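Local coordinates for protein ribose 5-phosphate isomerase, putative (PDB 6FXS) that probably interconverts ribose 5-phosphate and ribulose 5-phosphate, at residues B[30-36]-B[87-91]. Sequence-based numbering, arbitrary orientation.
Sequences DHIGFPI and LVCGS. With SO4 (sulfate ion), chain E.
Asp30 N donates to Val88 O at 3.2 Å, the one hydrogen bond between 30-36 and 87-91. It continues the parallel pairing of strands 23-29 and 84-89 just as the first strand ends. The chain then curls: Phe34 N bonds to Asp30 O, and Gly33 passes close to the other strand, its CA 4.7 Å from Cys89 CA. The bare CA of Gly33 comes up against Val88 CG1 at 3.8 Å.

The Asp30 carboxylate fixes the turn. A chi1 of 70° folds it back over its own backbone, and OD1 accepts from Gly33 N at 3.1 Å, an Asx motif. Ile32 N adds a weak bond to the same oxygen. Asp30 OD1 also lies 3.6 Å from Cys89 CA, and OD2 meets Cys89 CB. Further along, Ile32 CG2 packs on Gly90 CA at 3.6 Å. Val88 CG1 also touches Ile36 CD1, at 4.1 Å. His31 points away from the strand; its NE2 gives a nearly straight bond (170°) to O2 of a sulfate ion that was probably picked up from the crystallisation solution and is also hydrogen-bonded to NE of Arg63 of a neighbouring subunit.

The loop after strand 23-29 thus packs on the C-terminal end of the neighbouring parallel strand 84-89, where active sites of Rossmann-like folds usually lie. Strand 127-131 flanks 84-89 on its other side, helix 66-78 reaches Asp30 through Tyr66, and Ile36 leads into helix 37-46.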
ATOM      1  N   ASP B  30      -8.465 -15.122 -13.135  1.00 27.30           N
ATOM      2  CA  ASP B  30      -9.166 -14.839 -14.392  1.00 27.55           C
ATOM      3  C   ASP B  30      -8.127 -14.558 -15.452  1.00 26.74           C
ATOM      4  O   ASP B  30      -6.936 -14.824 -15.275  1.00 26.80           O
ATOM      5  CB  ASP B  30     -10.248 -13.778 -14.204  1.00 28.28           C
ATOM      6  CG  ASP B  30      -9.688 -12.346 -13.947  1.00 27.90           C
ATOM      7  OD1 ASP B  30      -8.483 -12.124 -13.851  1.00 23.77           O
ATOM      8  OD2 ASP B  30     -10.542 -11.444 -13.897  1.00 26.29           O
ATOM      9  N   HIS B  31      -8.557 -14.007 -16.569  1.00 30.13           N
ATOM     10  CA  HIS B  31      -7.594 -13.654 -17.625  1.00 29.03           C
ATOM     11  C   HIS B  31      -6.578 -12.602 -17.295  1.00 27.84           C
ATOM     12  O   HIS B  31      -5.499 -12.567 -17.889  1.00 26.29           O
ATOM     13  CB  HIS B  31      -8.339 -13.271 -18.908  1.00 27.86           C
ATOM     14  CG  HIS B  31      -9.301 -12.154 -18.744  1.00 27.33           C
ATOM     15  ND1 HIS B  31     -10.555 -12.308 -18.174  1.00 26.06           N
ATOM     16  CD2 HIS B  31      -9.222 -10.877 -19.152  1.00 28.76           C
ATOM     17  CE1 HIS B  31     -11.188 -11.161 -18.224  1.00 29.29           C
ATOM     18  NE2 HIS B  31     -10.383 -10.265 -18.767  1.00 28.74           N
ATOM     19  N   ILE B  32      -6.952 -11.729 -16.362  1.00 31.04           N
ATOM     20  CA  ILE B  32      -6.071 -10.678 -15.881  1.00 28.10           C
ATOM     21  C   ILE B  32      -4.972 -11.280 -14.993  1.00 25.28           C
ATOM     22  O   ILE B  32      -3.805 -10.875 -15.064  1.00 25.38           O
ATOM     23  CB  ILE B  32      -6.902  -9.526 -15.189  1.00 31.46           C
ATOM     24  CG1 ILE B  32      -7.940  -8.915 -16.170  1.00 35.44           C
ATOM     25  CG2 ILE B  32      -6.003  -8.422 -14.636  1.00 30.24           C
ATOM     26  CD1 ILE B  32      -7.340  -8.390 -17.484  1.00 37.36           C
ATOM     27  N   GLY B  33      -5.343 -12.194 -14.086  1.00 27.13           N
ATOM     28  CA  GLY B  33      -4.355 -12.917 -13.286  1.00 27.04           C
ATOM     29  C   GLY B  33      -3.598 -14.027 -14.023  1.00 27.24           C
ATOM     30  O   GLY B  33      -2.423 -14.300 -13.727  1.00 23.74           O
ATOM     31  N   PHE B  34      -4.231 -14.625 -15.034  1.00 28.35           N
ATOM     32  CA  PHE B  34      -3.533 -15.658 -15.865  1.00 27.96           C
ATOM     33  C   PHE B  34      -2.058 -15.388 -16.145  1.00 23.63           C
ATOM     34  O   PHE B  34      -1.232 -16.265 -15.922  1.00 24.38           O
ATOM     35  CB  PHE B  34      -4.284 -15.977 -17.196  1.00 31.41           C
ATOM     36  CG  PHE B  34      -3.559 -16.958 -18.059  1.00 32.05           C
ATOM     37  CD1 PHE B  34      -3.579 -18.322 -17.743  1.00 37.98           C
ATOM     38  CD2 PHE B  34      -2.849 -16.539 -19.181  1.00 35.99           C
ATOM     39  CE1 PHE B  34      -2.874 -19.264 -18.524  1.00 37.41           C
ATOM     40  CE2 PHE B  34      -2.188 -17.482 -19.994  1.00 35.27           C
ATOM     41  CZ  PHE B  34      -2.176 -18.832 -19.645  1.00 36.39           C
ATOM     42  N   PRO B  35      -1.683 -14.210 -16.658  1.00 26.08           N
ATOM     43  CA  PRO B  35      -0.237 -14.126 -17.016  1.00 27.30           C
ATOM     44  C   PRO B  35       0.736 -14.331 -15.880  1.00 31.41           C
ATOM     45  O   PRO B  35       1.874 -14.577 -16.166  1.00 29.94           O
ATOM     46  CB  PRO B  35      -0.081 -12.708 -17.567  1.00 30.26           C
ATOM     47  CG  PRO B  35      -1.442 -12.373 -18.042  1.00 31.23           C
ATOM     48  CD  PRO B  35      -2.417 -13.025 -17.101  1.00 29.98           C
ATOM     49  N   ILE B  36       0.327 -14.270 -14.586  1.00 27.12           N
ATOM     50  CA  ILE B  36       1.326 -14.475 -13.544  1.00 27.58           C
ATOM     51  C   ILE B  36       1.131 -15.781 -12.775  1.00 27.39           C
ATOM     52  O   ILE B  36       1.791 -15.958 -11.754  1.00 22.43           O
ATOM     53  CB  ILE B  36       1.398 -13.247 -12.549  1.00 27.52           C
ATOM     54  CG1 ILE B  36       0.061 -13.053 -11.821  1.00 27.23           C
ATOM     55  CG2 ILE B  36       1.936 -11.991 -13.297  1.00 28.44           C
ATOM     56  CD1 ILE B  36       0.155 -12.326 -10.499  1.00 28.98           C
ATOM     57  N   LEU B  87      -6.767 -16.800  -4.972  1.00 21.01           N
ATOM     58  CA  LEU B  87      -7.475 -16.225  -6.123  1.00 18.75           C
ATOM     59  C   LEU B  87      -6.772 -14.946  -6.549  1.00 21.17           C
ATOM     60  O   LEU B  87      -6.476 -14.059  -5.699  1.00 15.32           O
ATOM     61  CB  LEU B  87      -8.938 -15.999  -5.812  1.00 20.10           C
ATOM     62  CG  LEU B  87      -9.726 -17.274  -5.451  1.00 21.15           C
ATOM     63  CD1 LEU B  87     -11.086 -16.857  -4.971  1.00 22.47           C
ATOM     64  CD2 LEU B  87      -9.872 -18.105  -6.756  1.00 23.71           C
ATOM     65  N   VAL B  88      -6.501 -14.861  -7.860  1.00 20.28           N
ATOM     66  CA  VAL B  88      -5.842 -13.740  -8.480  1.00 21.64           C
ATOM     67  C   VAL B  88      -6.687 -13.119  -9.602  1.00 24.45           C
ATOM     68  O   VAL B  88      -6.959 -13.782 -10.621  1.00 21.29           O
ATOM     69  CB  VAL B  88      -4.499 -14.115  -9.095  1.00 21.65           C
ATOM     70  CG1 VAL B  88      -3.799 -12.841  -9.560  1.00 24.13           C
ATOM     71  CG2 VAL B  88      -3.605 -14.801  -8.096  1.00 24.38           C
ATOM     72  N   CYS B  89      -7.072 -11.853  -9.443  1.00 25.66           N
ATOM     73  CA  CYS B  89      -7.716 -11.066 -10.520  1.00 24.67           C
ATOM     74  C   CYS B  89      -6.952  -9.736 -10.538  1.00 21.78           C
ATOM     75  O   CYS B  89      -5.829  -9.622 -10.019  1.00 22.29           O
ATOM     76  CB  CYS B  89      -9.253 -10.931 -10.313  1.00 27.08           C
ATOM     77  SG  CYS B  89     -10.049  -9.838  -8.978  1.00 27.70           S
ATOM     78  N   GLY B  90      -7.522  -8.743 -11.174  1.00 20.01           N
ATOM     79  CA  GLY B  90      -6.875  -7.471 -11.324  1.00 18.55           C
ATOM     80  C   GLY B  90      -6.556  -6.829  -9.963  1.00 17.96           C
ATOM     81  O   GLY B  90      -5.417  -6.466  -9.730  1.00 18.29           O
ATOM     82  N   SER B  91      -7.568  -6.695  -9.117  1.00 18.33           N
ATOM     83  CA  SER B  91      -7.455  -6.045  -7.812  1.00 21.37           C
ATOM     84  C   SER B  91      -7.616  -6.981  -6.612  1.00 20.74           C
ATOM     85  O   SER B  91      -7.221  -6.649  -5.486  1.00 21.31           O
ATOM     86  CB  SER B  91      -8.524  -4.963  -7.765  1.00 22.53           C
ATOM     87  OG  SER B  91      -9.725  -5.564  -7.423  1.00 20.60           O
TER
HETATM   88  S   SO4 E 201     -12.337  -7.411 -19.224  1.00 44.41           S
HETATM   89  O1  SO4 E 201     -12.443  -6.382 -20.296  1.00 49.95           O
HETATM   90  O2  SO4 E 201     -10.926  -7.599 -18.757  1.00 41.03           O
HETATM   91  O3  SO4 E 201     -13.166  -7.020 -18.093  1.00 42.80           O
HETATM   92  O4  SO4 E 201     -12.934  -8.690 -19.775  1.00 42.32           O